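Importin subunit beta-1 (Saccharomyces cerevisiae, PDB 5OWU) carries proteins into the nucleus in partnership with importin alpha, the adaptor that binds the classical nuclear localization signal of the cargo. Local coordinates at residues K93-L104 with A115-E126. Residues are numbered along the deposited sequence; the frame is centred on the assembly and turned at random.
Sequences KNQIKTNALTAL and AAQLIAAIADIE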
loop_
_atom_site.group_PDB
_atom_site.type_symbol
_atom_site.label_atom_id
_atom_site.label_comp_id
_atom_site.label_asym_id
_atom_site.label_seq_id
_atom_site.Cartn_x
_atom_site.Cartn_y
_atom_site.Cartn_z
ATOM N N LYS A 93 -2.887 31.370 -26.526
ATOM C CA LYS A 93 -3.774 30.722 -25.563
ATOM C C LYS A 93 -5.191 30.642 -26.106
ATOM O O LYS A 93 -5.808 29.571 -26.119
ATOM C CB LYS A 93 -3.770 31.488 -24.240
ATOM C CG LYS A 93 -2.546 31.302 -23.356
ATOM C CD LYS A 93 -2.875 31.784 -21.942
ATOM C CE LYS A 93 -1.678 31.753 -21.001
ATOM N NZ LYS A 93 -0.663 32.813 -21.301
ATOM N N ASN A 94 -5.722 31.779 -26.567
ATOM C CA ASN A 94 -7.095 31.807 -27.058
ATOM C C ASN A 94 -7.290 30.850 -28.227
ATOM O O ASN A 94 -8.312 30.156 -28.304
ATOM C CB ASN A 94 -7.484 33.229 -27.461
ATOM C CG ASN A 94 -7.607 34.158 -26.268
ATOM O OD1 ASN A 94 -7.630 33.713 -25.120
ATOM N ND2 ASN A 94 -7.694 35.456 -26.535
ATOM N N GLN A 95 -6.329 30.798 -29.152
ATOM C CA GLN A 95 -6.483 29.885 -30.283
ATOM C C GLN A 95 -6.430 28.429 -29.836
ATOM O O GLN A 95 -7.197 27.596 -30.334
ATOM C CB GLN A 95 -5.416 30.156 -31.344
ATOM C CG GLN A 95 -5.872 31.108 -32.448
ATOM C CD GLN A 95 -6.886 30.472 -33.393
ATOM O OE1 GLN A 95 -7.981 30.081 -32.984
ATOM N NE2 GLN A 95 -6.517 30.360 -34.663
ATOM N N ILE A 96 -5.535 28.099 -28.901
ATOM C CA ILE A 96 -5.423 26.719 -28.431
ATOM C C ILE A 96 -6.713 26.292 -27.738
ATOM O O ILE A 96 -7.237 25.198 -27.980
ATOM C CB ILE A 96 -4.211 26.567 -27.496
ATOM C CG1 ILE A 96 -2.910 26.829 -28.270
ATOM C CG2 ILE A 96 -4.191 25.185 -26.855
ATOM C CD1 ILE A 96 -1.694 26.989 -27.397
ATOM N N LYS A 97 -7.236 27.149 -26.856
ATOM C CA LYS A 97 -8.472 26.829 -26.148
ATOM C C LYS A 97 -9.629 26.666 -27.123
ATOM O O LYS A 97 -10.416 25.720 -27.011
ATOM C CB LYS A 97 -8.796 27.923 -25.135
ATOM C CG LYS A 97 -7.800 28.087 -24.008
ATOM C CD LYS A 97 -8.346 29.115 -23.031
ATOM C CE LYS A 97 -7.276 29.910 -22.348
ATOM N NZ LYS A 97 -7.893 30.961 -21.485
ATOM N N THR A 98 -9.744 27.580 -28.092
ATOM C CA THR A 98 -10.796 27.458 -29.099
ATOM C C THR A 98 -10.685 26.144 -29.869
ATOM O O THR A 98 -11.695 25.476 -30.121
ATOM C CB THR A 98 -10.739 28.647 -30.060
ATOM O OG1 THR A 98 -10.892 29.865 -29.320
ATOM C CG2 THR A 98 -11.850 28.558 -31.105
ATOM N N ASN A 99 -9.466 25.760 -30.262
ATOM C CA ASN A 99 -9.293 24.521 -31.020
ATOM C C ASN A 99 -9.635 23.303 -30.172
ATOM O O ASN A 99 -10.284 22.361 -30.651
ATOM C CB ASN A 99 -7.860 24.424 -31.547
ATOM C CG ASN A 99 -7.586 25.401 -32.678
ATOM O OD1 ASN A 99 -8.508 25.983 -33.249
ATOM N ND2 ASN A 99 -6.314 25.581 -33.010
ATOM N N ALA A 100 -9.209 23.303 -28.907
ATOM C CA ALA A 100 -9.548 22.210 -28.006
ATOM C C ALA A 100 -11.056 22.085 -27.835
ATOM O O ALA A 100 -11.605 20.978 -27.866
ATOM C CB ALA A 100 -8.882 22.430 -26.651
ATOM N N LEU A 101 -11.745 23.213 -27.652
ATOM C CA LEU A 101 -13.199 23.174 -27.521
ATOM C C LEU A 101 -13.855 22.696 -28.807
ATOM O O LEU A 101 -14.878 22.006 -28.760
ATOM C CB LEU A 101 -13.728 24.554 -27.131
ATOM C CG LEU A 101 -13.555 24.948 -25.661
ATOM C CD1 LEU A 101 -13.755 26.444 -25.482
ATOM C CD2 LEU A 101 -14.521 24.167 -24.781
ATOM N N THR A 102 -13.281 23.039 -29.960
ATOM C CA THR A 102 -13.791 22.505 -31.217
ATOM C C THR A 102 -13.680 20.988 -31.237
ATOM O O THR A 102 -14.632 20.287 -31.598
ATOM C CB THR A 102 -13.034 23.112 -32.398
ATOM O OG1 THR A 102 -13.352 24.504 -32.508
ATOM C CG2 THR A 102 -13.395 22.399 -33.709
ATOM N N ALA A 103 -12.525 20.460 -30.834
ATOM C CA ALA A 103 -12.341 19.015 -30.845
ATOM C C ALA A 103 -13.227 18.325 -29.808
ATOM O O ALA A 103 -13.614 17.166 -29.998
ATOM C CB ALA A 103 -10.869 18.683 -30.605
ATOM N N LEU A 104 -13.578 19.024 -28.723
ATOM C CA LEU A 104 -14.355 18.395 -27.658
ATOM C C LEU A 104 -15.685 17.864 -28.179
ATOM O O LEU A 104 -16.161 16.814 -27.726
ATOM C CB LEU A 104 -14.599 19.385 -26.525
ATOM C CG LEU A 104 -15.339 18.797 -25.323
ATOM C CD1 LEU A 104 -14.468 17.797 -24.583
ATOM C CD2 LEU A 104 -15.807 19.904 -24.397
ATOM N N ALA A 115 -9.320 15.665 -26.449
ATOM C CA ALA A 115 -9.619 17.075 -26.251
ATOM C C ALA A 115 -10.052 17.345 -24.816
ATOM O O ALA A 115 -9.682 18.368 -24.231
ATOM C CB ALA A 115 -10.701 17.509 -27.235
ATOM N N ALA A 116 -10.832 16.436 -24.230
ATOM C CA ALA A 116 -11.275 16.610 -22.852
ATOM C C ALA A 116 -10.093 16.610 -21.895
ATOM O O ALA A 116 -10.054 17.399 -20.943
ATOM C CB ALA A 116 -12.266 15.508 -22.473
ATOM N N GLN A 117 -9.119 15.726 -22.124
ATOM C CA GLN A 117 -7.933 15.717 -21.272
ATOM C C GLN A 117 -7.121 17.003 -21.426
ATOM O O GLN A 117 -6.595 17.538 -20.437
ATOM C CB GLN A 117 -7.077 14.497 -21.590
ATOM C CG GLN A 117 -7.759 13.172 -21.333
ATOM C CD GLN A 117 -6.805 11.997 -21.445
ATOM O OE1 GLN A 117 -5.799 11.929 -20.742
ATOM N NE2 GLN A 117 -7.123 11.064 -22.330
ATOM N N LEU A 118 -7.013 17.518 -22.657
ATOM C CA LEU A 118 -6.278 18.763 -22.885
ATOM C C LEU A 118 -6.973 19.945 -22.220
ATOM O O LEU A 118 -6.333 20.763 -21.538
ATOM C CB LEU A 118 -6.126 19.006 -24.393
ATOM C CG LEU A 118 -5.442 20.311 -24.822
ATOM C CD1 LEU A 118 -4.036 20.348 -24.297
ATOM C CD2 LEU A 118 -5.444 20.448 -26.324
ATOM N N ILE A 119 -8.289 20.058 -22.427
ATOM C CA ILE A 119 -9.073 21.089 -21.760
ATOM C C ILE A 119 -8.874 21.002 -20.257
ATOM O O ILE A 119 -8.674 22.018 -19.585
ATOM C CB ILE A 119 -10.560 20.962 -22.142
ATOM C CG1 ILE A 119 -10.762 21.376 -23.600
ATOM C CG2 ILE A 119 -11.437 21.803 -21.214
ATOM C CD1 ILE A 119 -12.094 20.955 -24.176
ATOM N N ALA A 120 -8.908 19.785 -19.708
ATOM C CA ALA A 120 -8.722 19.614 -18.273
ATOM C C ALA A 120 -7.377 20.167 -17.819
ATOM O O ALA A 120 -7.293 20.825 -16.777
ATOM C CB ALA A 120 -8.842 18.138 -17.893
ATOM N N ALA A 121 -6.308 19.897 -18.576
ATOM C CA ALA A 121 -4.980 20.379 -18.184
ATOM C C ALA A 121 -4.914 21.907 -18.183
ATOM O O ALA A 121 -4.413 22.536 -17.231
ATOM C CB ALA A 121 -3.924 19.804 -19.128
ATOM N N ILE A 122 -5.419 22.525 -19.251
ATOM C CA ILE A 122 -5.396 23.981 -19.323
ATOM C C ILE A 122 -6.231 24.570 -18.193
ATOM O O ILE A 122 -5.805 25.503 -17.507
ATOM C CB ILE A 122 -5.885 24.459 -20.702
ATOM C CG1 ILE A 122 -4.912 24.005 -21.797
ATOM C CG2 ILE A 122 -6.025 25.985 -20.729
ATOM C CD1 ILE A 122 -5.499 24.071 -23.195
ATOM N N ALA A 123 -7.434 24.027 -17.982
ATOM C CA ALA A 123 -8.299 24.508 -16.909
ATOM C C ALA A 123 -7.615 24.386 -15.559
ATOM O O ALA A 123 -7.716 25.286 -14.723
ATOM C CB ALA A 123 -9.618 23.728 -16.898
ATOM N N ASP A 124 -6.931 23.266 -15.322
ATOM C CA ASP A 124 -6.226 23.092 -14.063
ATOM C C ASP A 124 -5.178 24.170 -13.870
ATOM O O ASP A 124 -4.862 24.525 -12.730
ATOM C CB ASP A 124 -5.583 21.710 -13.999
ATOM C CG ASP A 124 -6.580 20.619 -13.631
ATOM O OD1 ASP A 124 -7.692 20.953 -13.189
ATOM O OD2 ASP A 124 -6.252 19.429 -13.781
ATOM N N ILE A 125 -4.626 24.708 -14.959
ATOM C CA ILE A 125 -3.716 25.840 -14.798
ATOM C C ILE A 125 -4.481 27.143 -14.580
ATOM O O ILE A 125 -4.156 27.922 -13.682
ATOM C CB ILE A 125 -2.777 25.950 -16.007
ATOM C CG1 ILE A 125 -1.815 24.767 -16.025
ATOM C CG2 ILE A 125 -1.988 27.269 -15.949
ATOM C CD1 ILE A 125 -1.205 24.505 -17.387
ATOM N N GLU A 126 -5.494 27.415 -15.398
ATOM C CA GLU A 126 -6.054 28.759 -15.473
ATOM C C GLU A 126 -7.140 29.043 -14.434
ATOM O O GLU A 126 -7.179 30.145 -13.879
ATOM C CB GLU A 126 -6.609 29.008 -16.872
ATOM C CG GLU A 126 -5.519 28.996 -17.965
ATOM C CD GLU A 126 -5.905 29.803 -19.188
ATOM O OE1 GLU A 126 -7.091 30.178 -19.315
ATOM O OE2 GLU A 126 -5.017 30.068 -20.027
HETATM O O HOH W 1 -5.909 32.856 -20.404
#
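Ala103 and Ala115 meet methyl to methyl, 3.6 Å between their CB atoms, at the tight end of the helix pair of HEAT repeat 3. The segments run antiparallel at 144°, their axes coming as near as 8.7 Å; the small side chains of Ala103 and Ala115 are consistent with the close approach at this end, where the CA atoms of Leu104 and Ala115 lie 5.1 Å apart.

Ile119 fills the middle. Its CG1 packs on Ala100 CB at 3.7 Å, while its CD1 reaches Leu104 CB and, more loosely, Leu101 CD2; the Ile119 side chain crosses both leucines at about a right angle. Leu104, with CG anti to its backbone N (chi1 -177°), sends CD1 to the methyl of Ala116 (3.8 Å to CB) and keeps CD2 against Ile119. Further along, Leu118 CD2 touches Ala100 CB, and Ile96 CG2 meets Ile122 CD1 at 4.0 Å.

The polar contact lies at the opposite end. Lys97 and Glu126 reach for each other from opposite directions, and Lys97 NZ makes a salt bridge to Glu126 OE1; the modelled 2.4 Å is too short to take literally. A water accepts from Lys97 NZ (2.9 Å) and donates weakly to Glu126 OE2, which also takes a hydrogen bond from Trp84 NE1. Lys93 lays its CD beside OE2, but its NZ turns to the carbonyls of Ile85 and Val88. Replacing Glu126 with alanine takes away the carboxylate, which would probably leave the Lys97 ammonium without its counter-charge and the Trp84 indole N-H without its acceptor.

Lys97, the Trp84 N-H and the water together satisfy this buried carboxylate and would probably favour its charged form, while the alanine-rich end is held by apolar contact.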